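Long-range contacts in O-methyltransferase family 2 (Planctopirus limnophila, PDB 5I2H), which probably transfers a methyl group from S-adenosyl-L-methionine to a hydroxyl oxygen, works as a dimer, and binds the flavone apigenin in this crystal: residues Leu344-Cys349 against Ile359-Val364; Glu64-Val69 against Ala320-Thr325; Val6-Arg11 against Val214-Pro219; Met77-Lys82 against Thr91-Asn96. All blocks are in the same frame, centred on the assembly; numbering follows the deposited sequence.

Contact 1. Residues Leu344-Cys349 against Ile359-Val364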
# COMPACT_ATOMS: atom_id res chain seq x y z
N LEU A 344 34.59 5.51 -16.71
CA LEU A 344 34.78 5.86 -15.31
C LEU A 344 35.22 4.64 -14.50
O LEU A 344 34.93 3.50 -14.86
CB LEU A 344 33.48 6.37 -14.73
CG LEU A 344 32.93 7.69 -15.19
CD1 LEU A 344 31.46 7.76 -14.84
CD2 LEU A 344 33.67 8.74 -14.41
N LYS A 345 35.83 4.89 -13.35
CA LYS A 345 36.17 3.81 -12.42
C LYS A 345 35.19 3.83 -11.25
O LYS A 345 35.10 4.83 -10.54
CB LYS A 345 37.60 4.00 -11.93
CG LYS A 345 38.09 2.99 -10.93
CD LYS A 345 39.48 3.43 -10.46
CE LYS A 345 40.57 2.39 -10.73
NZ LYS A 345 40.28 1.10 -10.07
N TYR A 346 34.46 2.73 -11.06
CA TYR A 346 33.56 2.62 -9.93
C TYR A 346 34.37 2.59 -8.63
O TYR A 346 35.40 1.92 -8.55
CB TYR A 346 32.71 1.36 -10.06
CG TYR A 346 31.90 1.04 -8.83
CD1 TYR A 346 30.74 1.74 -8.54
CD2 TYR A 346 32.29 0.02 -7.96
CE1 TYR A 346 29.99 1.45 -7.41
CE2 TYR A 346 31.53 -0.29 -6.84
CZ TYR A 346 30.38 0.44 -6.57
OH TYR A 346 29.64 0.13 -5.45
N VAL A 347 33.90 3.34 -7.63
CA VAL A 347 34.60 3.47 -6.36
C VAL A 347 33.82 2.83 -5.22
O VAL A 347 34.36 1.99 -4.48
CB VAL A 347 34.94 4.95 -6.06
CG1 VAL A 347 35.61 5.09 -4.68
CG2 VAL A 347 35.81 5.53 -7.15
N ASP A 348 32.57 3.24 -5.02
CA ASP A 348 31.89 2.80 -3.80
C ASP A 348 30.40 3.09 -3.94
O ASP A 348 29.97 3.85 -4.81
CB ASP A 348 32.47 3.52 -2.58
CG ASP A 348 32.31 2.73 -1.30
OD1 ASP A 348 31.60 1.71 -1.31
OD2 ASP A 348 32.91 3.15 -0.27
N CYS A 349 29.62 2.48 -3.04
CA CYS A 349 28.18 2.73 -2.91
C CYS A 349 27.91 2.94 -1.42
O CYS A 349 28.28 2.09 -0.61
CB CYS A 349 27.37 1.55 -3.47
SG CYS A 349 25.61 1.70 -3.34
N ILE A 359 26.33 6.51 -5.27
CA ILE A 359 27.24 5.70 -6.07
C ILE A 359 28.35 6.63 -6.55
O ILE A 359 28.10 7.56 -7.31
CB ILE A 359 26.50 5.06 -7.26
CG1 ILE A 359 25.30 4.25 -6.79
CG2 ILE A 359 27.46 4.22 -8.15
CD1 ILE A 359 24.42 3.89 -7.99
N LEU A 360 29.58 6.35 -6.12
CA LEU A 360 30.74 7.18 -6.42
C LEU A 360 31.59 6.53 -7.49
O LEU A 360 31.90 5.34 -7.40
CB LEU A 360 31.58 7.39 -5.16
CG LEU A 360 31.03 8.31 -4.10
CD1 LEU A 360 30.75 7.49 -2.88
CD2 LEU A 360 32.08 9.36 -3.81
N SER A 361 31.95 7.31 -8.52
CA SER A 361 32.85 6.88 -9.58
C SER A 361 33.82 8.01 -9.89
O SER A 361 33.55 9.19 -9.63
CB SER A 361 32.08 6.47 -10.83
OG SER A 361 31.09 5.51 -10.53
N GLU A 362 34.96 7.64 -10.48
CA GLU A 362 36.07 8.57 -10.64
C GLU A 362 36.54 8.59 -12.09
O GLU A 362 36.66 7.55 -12.74
CB GLU A 362 37.24 8.18 -9.71
CG GLU A 362 38.34 9.22 -9.66
CD GLU A 362 39.45 8.89 -8.67
OE1 GLU A 362 39.15 8.50 -7.52
OE2 GLU A 362 40.63 9.02 -9.04
N LYS A 363 36.80 9.80 -12.60
CA LYS A 363 37.28 9.96 -13.96
C LYS A 363 38.72 9.48 -14.02
O LYS A 363 39.56 9.92 -13.21
CB LYS A 363 37.21 11.42 -14.40
CG LYS A 363 37.77 11.68 -15.81
CD LYS A 363 36.69 11.38 -16.85
CE LYS A 363 37.12 11.72 -18.24
NZ LYS A 363 36.72 13.08 -18.67
N VAL A 364 39.03 8.62 -14.99
CA VAL A 364 40.39 8.14 -15.12
C VAL A 364 40.94 8.56 -16.46
O VAL A 364 42.14 8.36 -16.70
CB VAL A 364 40.47 6.62 -14.95
CG1 VAL A 364 40.18 6.24 -13.50
CG2 VAL A 364 39.51 5.95 -15.90
OXT VAL A 364 40.21 9.10 -17.30

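Contact 2. Residues Glu64-Val69 against Ala320-Thr325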
# COMPACT_ATOMS: atom_id res chain seq x y z
N GLU A 64 9.81 -3.50 -23.21
CA GLU A 64 10.78 -4.01 -22.25
C GLU A 64 10.64 -3.32 -20.91
O GLU A 64 10.66 -3.98 -19.87
CB GLU A 64 12.21 -3.82 -22.77
CG GLU A 64 13.29 -4.64 -22.01
CD GLU A 64 14.05 -3.88 -20.86
OE1 GLU A 64 13.87 -2.64 -20.66
OE2 GLU A 64 14.86 -4.56 -20.15
N ARG A 65 10.49 -2.00 -20.92
CA ARG A 65 10.40 -1.28 -19.66
C ARG A 65 9.13 -1.67 -18.91
O ARG A 65 9.18 -1.97 -17.71
CB ARG A 65 10.44 0.24 -19.90
CG ARG A 65 10.41 1.04 -18.57
CD ARG A 65 10.54 2.55 -18.78
NE ARG A 65 9.41 3.09 -19.52
CZ ARG A 65 8.64 4.08 -19.09
NH1 ARG A 65 8.84 4.64 -17.89
NH2 ARG A 65 7.66 4.52 -19.87
N ALA A 66 7.99 -1.69 -19.61
CA ALA A 66 6.74 -2.05 -18.94
C ALA A 66 6.80 -3.46 -18.40
O ALA A 66 6.33 -3.73 -17.28
CB ALA A 66 5.55 -1.91 -19.91
N THR A 67 7.41 -4.38 -19.16
CA THR A 67 7.48 -5.76 -18.68
C THR A 67 8.39 -5.85 -17.45
O THR A 67 8.06 -6.55 -16.48
CB THR A 67 7.93 -6.71 -19.79
OG1 THR A 67 7.04 -6.57 -20.92
CG2 THR A 67 7.87 -8.16 -19.31
N GLN A 68 9.51 -5.11 -17.46
CA GLN A 68 10.42 -5.14 -16.32
C GLN A 68 9.73 -4.62 -15.07
O GLN A 68 9.88 -5.22 -14.00
CB GLN A 68 11.70 -4.33 -16.55
CG GLN A 68 12.67 -4.87 -17.57
CD GLN A 68 13.61 -5.94 -17.04
OE1 GLN A 68 13.32 -6.64 -16.07
NE2 GLN A 68 14.76 -6.06 -17.69
N VAL A 69 9.03 -3.48 -15.15
CA VAL A 69 8.47 -2.96 -13.90
C VAL A 69 7.36 -3.88 -13.39
O VAL A 69 7.20 -4.04 -12.17
CB VAL A 69 7.98 -1.49 -14.01
CG1 VAL A 69 9.09 -0.58 -14.56
CG2 VAL A 69 6.74 -1.34 -14.84
N ALA A 320 5.69 3.98 -9.59
CA ALA A 320 5.39 5.42 -9.62
C ALA A 320 6.26 6.13 -10.65
O ALA A 320 5.76 6.96 -11.42
CB ALA A 320 5.61 6.05 -8.24
N LEU A 321 7.56 5.82 -10.68
CA LEU A 321 8.45 6.46 -11.66
C LEU A 321 8.08 6.08 -13.09
O LEU A 321 8.11 6.91 -14.01
CB LEU A 321 9.90 6.08 -11.36
CG LEU A 321 10.45 6.60 -10.02
CD1 LEU A 321 11.80 5.97 -9.76
CD2 LEU A 321 10.54 8.15 -10.02
N PHE A 322 7.72 4.81 -13.29
CA PHE A 322 7.29 4.36 -14.61
C PHE A 322 6.05 5.13 -15.06
O PHE A 322 5.92 5.50 -16.24
CB PHE A 322 7.00 2.86 -14.58
CG PHE A 322 6.35 2.35 -15.83
CD1 PHE A 322 7.12 2.02 -16.94
CD2 PHE A 322 4.94 2.24 -15.91
CE1 PHE A 322 6.51 1.58 -18.11
CE2 PHE A 322 4.34 1.79 -17.07
CZ PHE A 322 5.12 1.45 -18.17
N SER A 323 5.15 5.42 -14.10
CA SER A 323 3.90 6.09 -14.43
C SER A 323 4.11 7.55 -14.77
O SER A 323 3.31 8.13 -15.52
CB SER A 323 2.91 6.00 -13.26
OG SER A 323 2.62 4.65 -12.99
N LEU A 324 5.15 8.17 -14.22
CA LEU A 324 5.34 9.61 -14.32
C LEU A 324 6.46 10.04 -15.24
O LEU A 324 6.54 11.24 -15.58
CB LEU A 324 5.61 10.19 -12.92
CG LEU A 324 4.47 10.10 -11.91
CD1 LEU A 324 4.97 10.37 -10.51
CD2 LEU A 324 3.39 11.09 -12.28
N THR A 325 7.35 9.13 -15.63
CA THR A 325 8.58 9.48 -16.33
C THR A 325 8.84 8.44 -17.42
O THR A 325 8.03 7.53 -17.63
CB THR A 325 9.79 9.53 -15.39
OG1 THR A 325 10.22 8.20 -15.11
CG2 THR A 325 9.48 10.23 -14.09
O HOH W 1 4.74 5.75 -18.67

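Contact 3. Residues Val6-Arg11 against Val214-Pro219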
# COMPACT_ATOMS: atom_id res chain seq x y z
N VAL A 6 20.75 31.67 9.57
CA VAL A 6 21.23 30.69 8.61
C VAL A 6 20.50 29.37 8.86
O VAL A 6 20.60 28.79 9.94
CB VAL A 6 22.76 30.50 8.65
CG1 VAL A 6 23.19 29.37 7.70
CG2 VAL A 6 23.47 31.77 8.21
N LYS A 7 19.76 28.90 7.85
CA LYS A 7 19.11 27.60 7.89
C LYS A 7 20.15 26.50 7.88
O LYS A 7 21.02 26.46 6.99
CB LYS A 7 18.16 27.47 6.69
CG LYS A 7 17.37 26.18 6.66
CD LYS A 7 16.36 26.16 5.51
CE LYS A 7 15.61 24.83 5.51
NZ LYS A 7 14.82 24.70 6.78
N ASP A 8 20.06 25.59 8.85
CA ASP A 8 21.03 24.51 9.04
C ASP A 8 20.69 23.34 8.12
O ASP A 8 19.68 22.66 8.34
CB ASP A 8 21.01 24.09 10.50
CG ASP A 8 22.10 23.06 10.86
OD1 ASP A 8 22.76 22.48 9.97
OD2 ASP A 8 22.29 22.86 12.08
N ALA A 9 21.52 23.07 7.11
CA ALA A 9 21.27 21.96 6.19
C ALA A 9 22.06 20.71 6.57
O ALA A 9 22.00 19.70 5.84
CB ALA A 9 21.61 22.36 4.74
N LEU A 10 22.79 20.74 7.70
CA LEU A 10 23.62 19.61 8.11
C LEU A 10 23.04 18.81 9.27
O LEU A 10 23.43 17.65 9.46
CB LEU A 10 25.03 20.08 8.50
CG LEU A 10 25.81 20.67 7.32
CD1 LEU A 10 27.15 21.22 7.81
CD2 LEU A 10 26.02 19.65 6.18
N ARG A 11 22.15 19.40 10.06
CA ARG A 11 21.59 18.67 11.18
C ARG A 11 20.77 17.50 10.66
O ARG A 11 19.94 17.66 9.76
CB ARG A 11 20.72 19.60 12.03
CG ARG A 11 20.11 18.89 13.23
CD ARG A 11 20.64 19.42 14.54
NE ARG A 11 20.02 20.68 14.94
CZ ARG A 11 19.15 20.81 15.94
NH1 ARG A 11 18.66 22.00 16.23
NH2 ARG A 11 18.79 19.75 16.65
N VAL A 214 26.23 20.24 1.02
CA VAL A 214 27.66 20.01 0.82
C VAL A 214 28.45 21.30 1.03
O VAL A 214 29.51 21.30 1.67
CB VAL A 214 27.90 19.41 -0.58
CG1 VAL A 214 29.39 19.40 -0.94
CG2 VAL A 214 27.32 17.99 -0.62
N LEU A 215 27.93 22.41 0.53
CA LEU A 215 28.66 23.67 0.69
C LEU A 215 28.74 24.12 2.14
O LEU A 215 29.73 24.77 2.52
CB LEU A 215 28.03 24.79 -0.15
CG LEU A 215 28.10 24.62 -1.67
CD1 LEU A 215 27.46 25.85 -2.38
CD2 LEU A 215 29.53 24.36 -2.16
N GLN A 216 27.72 23.83 2.97
CA GLN A 216 27.87 24.11 4.40
C GLN A 216 28.91 23.21 5.04
O GLN A 216 29.64 23.64 5.96
CB GLN A 216 26.53 23.97 5.14
CG GLN A 216 25.46 24.96 4.71
CD GLN A 216 24.31 24.94 5.68
OE1 GLN A 216 24.17 23.99 6.45
NE2 GLN A 216 23.49 26.00 5.67
N LYS A 217 29.02 21.98 4.59
CA LYS A 217 30.02 21.08 5.15
C LYS A 217 31.43 21.47 4.74
O LYS A 217 32.38 21.27 5.51
CB LYS A 217 29.73 19.65 4.72
CG LYS A 217 30.79 18.68 5.24
CD LYS A 217 30.30 17.30 5.30
CE LYS A 217 31.14 16.52 6.33
NZ LYS A 217 30.78 16.87 7.76
N TYR A 218 31.58 22.00 3.52
CA TYR A 218 32.88 22.25 2.91
C TYR A 218 32.94 23.73 2.56
O TYR A 218 32.63 24.13 1.42
CB TYR A 218 33.09 21.38 1.68
CG TYR A 218 33.26 19.90 1.96
CD1 TYR A 218 34.45 19.41 2.49
CD2 TYR A 218 32.23 19.00 1.69
CE1 TYR A 218 34.62 18.06 2.74
CE2 TYR A 218 32.40 17.64 1.94
CZ TYR A 218 33.58 17.18 2.46
OH TYR A 218 33.74 15.83 2.70
N PRO A 219 33.33 24.58 3.50
CA PRO A 219 33.29 26.04 3.27
C PRO A 219 34.19 26.54 2.14
O PRO A 219 34.01 27.68 1.67
CB PRO A 219 33.75 26.61 4.62
CG PRO A 219 33.52 25.51 5.60
CD PRO A 219 33.74 24.23 4.87
O HOH W 2 25.16 24.22 8.96

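Contact 4. Residues Met77-Lys82 against Thr91-Asn96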
# COMPACT_ATOMS: atom_id res chain seq x y z
N MSE A 77 6.46 -8.90 -4.56
CA MSE A 77 5.29 -9.31 -3.78
C MSE A 77 5.25 -10.83 -3.57
O MSE A 77 4.26 -11.37 -3.08
CB MSE A 77 4.01 -8.85 -4.47
CG MSE A 77 3.73 -7.35 -4.30
SE MSE A 77 2.01 -6.81 -5.12
CE MSE A 77 2.77 -5.89 -6.62
N GLN A 78 6.33 -11.51 -3.99
CA GLN A 78 6.49 -12.96 -3.81
C GLN A 78 5.46 -13.75 -4.61
O GLN A 78 4.98 -14.81 -4.19
CB GLN A 78 6.45 -13.34 -2.33
CG GLN A 78 7.44 -12.57 -1.48
CD GLN A 78 8.02 -13.43 -0.38
OE1 GLN A 78 7.31 -13.81 0.55
NE2 GLN A 78 9.30 -13.77 -0.50
N LEU A 79 5.12 -13.23 -5.79
CA LEU A 79 4.14 -13.87 -6.66
C LEU A 79 4.76 -14.45 -7.92
O LEU A 79 4.22 -15.41 -8.49
CB LEU A 79 3.05 -12.87 -7.05
CG LEU A 79 2.28 -12.30 -5.85
CD1 LEU A 79 1.33 -11.19 -6.31
CD2 LEU A 79 1.55 -13.43 -5.11
N LEU A 80 5.87 -13.88 -8.38
CA LEU A 80 6.68 -14.49 -9.43
C LEU A 80 8.07 -14.75 -8.88
O LEU A 80 8.50 -14.19 -7.86
CB LEU A 80 6.77 -13.59 -10.67
CG LEU A 80 5.49 -13.14 -11.36
CD1 LEU A 80 5.81 -12.29 -12.60
CD2 LEU A 80 4.64 -14.29 -11.75
N THR A 81 8.80 -15.61 -9.58
CA THR A 81 10.15 -15.93 -9.19
C THR A 81 11.01 -16.04 -10.44
O THR A 81 10.52 -16.37 -11.53
CB THR A 81 10.19 -17.21 -8.34
OG1 THR A 81 11.54 -17.46 -7.93
CG2 THR A 81 9.68 -18.41 -9.11
N LYS A 82 12.28 -15.69 -10.29
CA LYS A 82 13.24 -15.76 -11.41
C LYS A 82 14.16 -16.96 -11.19
O LYS A 82 15.13 -16.87 -10.44
CB LYS A 82 14.03 -14.47 -11.53
CG LYS A 82 13.17 -13.31 -11.99
CD LYS A 82 14.00 -12.07 -12.37
CE LYS A 82 13.07 -10.92 -12.78
NZ LYS A 82 13.75 -9.64 -13.14
N THR A 91 5.16 -18.35 -8.22
CA THR A 91 5.34 -19.00 -6.94
C THR A 91 4.07 -19.77 -6.58
O THR A 91 3.00 -19.52 -7.14
CB THR A 91 5.62 -17.99 -5.84
OG1 THR A 91 4.46 -17.17 -5.73
CG2 THR A 91 6.83 -17.09 -6.18
N PRO A 92 4.17 -20.71 -5.64
CA PRO A 92 2.95 -21.40 -5.21
C PRO A 92 1.87 -20.46 -4.74
O PRO A 92 0.69 -20.69 -5.02
CB PRO A 92 3.46 -22.31 -4.07
CG PRO A 92 4.89 -22.59 -4.44
CD PRO A 92 5.39 -21.32 -5.10
N LEU A 93 2.25 -19.37 -4.07
CA LEU A 93 1.25 -18.42 -3.60
C LEU A 93 0.41 -17.87 -4.76
O LEU A 93 -0.81 -17.84 -4.68
CB LEU A 93 1.95 -17.29 -2.84
CG LEU A 93 1.09 -16.21 -2.21
CD1 LEU A 93 0.36 -16.82 -1.03
CD2 LEU A 93 1.98 -15.02 -1.79
N ALA A 94 1.06 -17.49 -5.88
CA ALA A 94 0.32 -17.00 -7.05
C ALA A 94 -0.42 -18.15 -7.73
O ALA A 94 -1.57 -17.98 -8.18
CB ALA A 94 1.27 -16.34 -8.07
N ARG A 95 0.21 -19.32 -7.82
CA ARG A 95 -0.42 -20.42 -8.52
C ARG A 95 -1.72 -20.85 -7.83
O ARG A 95 -2.71 -21.19 -8.49
CB ARG A 95 0.56 -21.59 -8.64
CG ARG A 95 0.14 -22.63 -9.70
CD ARG A 95 1.15 -23.76 -9.90
NE ARG A 95 2.55 -23.31 -10.03
CZ ARG A 95 3.18 -23.00 -11.18
NH1 ARG A 95 2.53 -22.99 -12.34
NH2 ARG A 95 4.47 -22.63 -11.14
N ASN A 96 -1.72 -20.82 -6.49
CA ASN A 96 -2.90 -21.26 -5.74
C ASN A 96 -3.97 -20.19 -5.65
O ASN A 96 -5.15 -20.52 -5.49
CB ASN A 96 -2.48 -21.69 -4.33
CG ASN A 96 -1.60 -22.92 -4.36
OD1 ASN A 96 -1.74 -23.74 -5.25
ND2 ASN A 96 -0.67 -23.04 -3.41

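Contact 1. Residues Leu344-Cys349 against Ile359-Val364
Leu360 O accepts from two successive amides, Val347 N at 2.8 Å and Asp348 N at 3.2 Å. Both reach the oxygen from the same face of its carbonyl plane. This is a classic beta bulge in the antiparallel pairing of 345-349 with 359-362. Beyond the bulge, Leu360 N bonds Asp348 O. Before it, Lys345 and Glu362 form a hydrogen-bonded pair, with Lys345 N to Glu362 O at 2.9 Å and 174° at the hydrogen.

The packed side carries Tyr346, Cys349, Ile359 and Ser361. The Tyr346 ring meets Ile359 at its edge, with CE1 to CG2 at 3.8 Å, and the two side chains cross at about a right angle. The amide Asp348 N lies over the centre of one ring face, 3.8 Å above the plane. Tyr346 and Ser361 also touch helix 332-341, which covers this side.

On the other side Leu360 is buried, but Lys345, Asp348 and Val364 are looser. Val347 CG2 rests 4.0 Å from Glu362 CB. Lys345 CB meets Val364 CG1 at 3.8 Å, but the end of the lysine leads away after bends at chi3 and chi4. Asp348 is exposed, and its OD1 accepts from Cys349 N.

Strand 357-362 also pairs with strand 296-301, so the hairpin completes the antiparallel edge of the methyltransferase sheet. Its cohesion is mainly backbone bonding, with apolar contacts on both sides.

Contact 2. Residues Glu64-Val69 against Ala320-Thr325
Arg65 and Phe322 both extend CG anti to the backbone N, with chi1 -177° and 171°, which carries both side chains toward each other between the helices. A bend at chi3 of Arg65 then lays its guanidinium against the ring. Phe322 CD1 sits over one guanidinium face, 3.3 Å from Arg65 CZ. The two planes are 44° apart, so this is a tilted contact and not a flat stack. Arg65 CG lies at the ring edge.

Val69 covers one ring face. Its CG2 makes a CH-pi contact, 4.0 Å from the Phe322 centroid. Ala66 CB meets Phe322 CZ at 3.8 Å.

The polar end of Arg65 reaches the turn that follows helix 312-324. Its NH1 gives a bond to Thr325 O at 3.0 Å, from above the carbonyl plane, and another to Gly327 O. A water donates to Phe322 O at 2.7 Å and bonds weakly to Arg65 NH2. Arg65 NH2 also forms a salt bridge with Asp129.

Leu324, from the same helix end, lines the apigenin pocket. The arginine thus ties helix 64-76 of the dimerisation region to carbonyls beside that pocket. Its positive charge probably suits the carbonyl oxygens of this turn, and Asp129 probably balances it.

Contact 3. Residues Val6-Arg11 against Val214-Pro219
Gln216 points its extended side chain from the end of helix 209-217 at the N-terminal segment, and its amide grips the backbone twice. NE2 donates to Lys7 O at 2.8 Å. Lys7 O lies in the Gln216 amide plane, and NE2 approaches it nearly along the Lys7 C=O axis. OE1 accepts from Ala9 N at 2.9 Å, with the donor tilted 31° from the carbonyl plane. Both ends of the amide are used, which fixes its rotation. NE2 also bonds Thr242 O.

Leu10 slides past Gln216 in the opposite direction. Its CG lies beside Gln216 CB at 4.0 Å. The Leu10 and Lys217 side chains cross at about a right angle, with Leu10 CD2 4.0 Å from Lys217 CB.

Asp8 is set obliquely to the amide, the two planes 42° apart. A water donates to both Asp8 OD1 and Gln216 OE1, the latter at 2.7 Å. Asp8 OD1 also accepts from Leu10 N, closing an Asx turn.

Segment 6-11 precedes helix 18-24 and packs against the last turn of helix 209-217 through Gln216 and Lys217. Leu10 touches Ala177 of helix 154-179, while Lys7 pairs through its backbone with Gln241 of helix 229-241 and packs on Pro103 of the second subunit.

Contact 4. Residues Met77-Lys82 against Thr91-Asn96
Thr91 OG1 links the two segments: it donates to Gln78 O at 2.9 Å and accepts a weak capping bond from Ala94 N at 3.4 Å. Its chi1 of 64° sets OG1 between the backbone N and the carbonyl carbon, where it can serve both partners. The same residue gives a backbone bond, Thr91 N to Leu79 O at 3.1 Å. That bond is nearly straight at the hydrogen, 174°. Two successive carbonyls of 77-82 are therefore held by one threonine.

The Thr91 methyl packs on the same backbone. CG2 lies 3.5 Å from Gln78 O and 3.7 Å from Leu80 O, and it is 4.0 Å from Thr81 CB.

Apolar contacts flank the polar ones. Leu79 CD2 meets Leu93 CD2 at 3.7 Å, the two side chains crossing obliquely, and Leu79 CB lies 4.0 Å from Ala94 CB. Leu79 also packs on Ile20 of the second subunit, and Leu93 on Asp16 of that subunit.

Gln78, with positive phi, is the C-prime residue of the Schellman motif that ends helix 64-76. Thr91 is the N-cap of helix 92-97. The contact thus joins a helix C-terminus to the next helix N-terminus across the small hairpin of strands 80-82 and 88-90. A helical bundle with such a two-stranded wing fits the winged-helix character of O-methyltransferase dimerisation domains.

The contacts spread along the chain from the dimerisation region to the methyltransferase sheet. Contact 2 joins the dimerisation region to helix 312-324 of the methyltransferase part and is the one beside the ligand: apigenin touches Leu321 and Leu324, and the Thr325 side chain is about 4 Å from it. Contact 4 lies on the same side of the chain's centre, with centres about 21 Å apart, and the two touch through Gln68 and Lys82. Contacts 1 and 3 both involve the methyltransferase domain; their centres are about 25 Å apart and their nearest atoms about 9 Å. Contacts 3 and 4 are the most distant pair, about 47 Å between centres, yet both meet the second subunit. Contacts 1 and 2 do not.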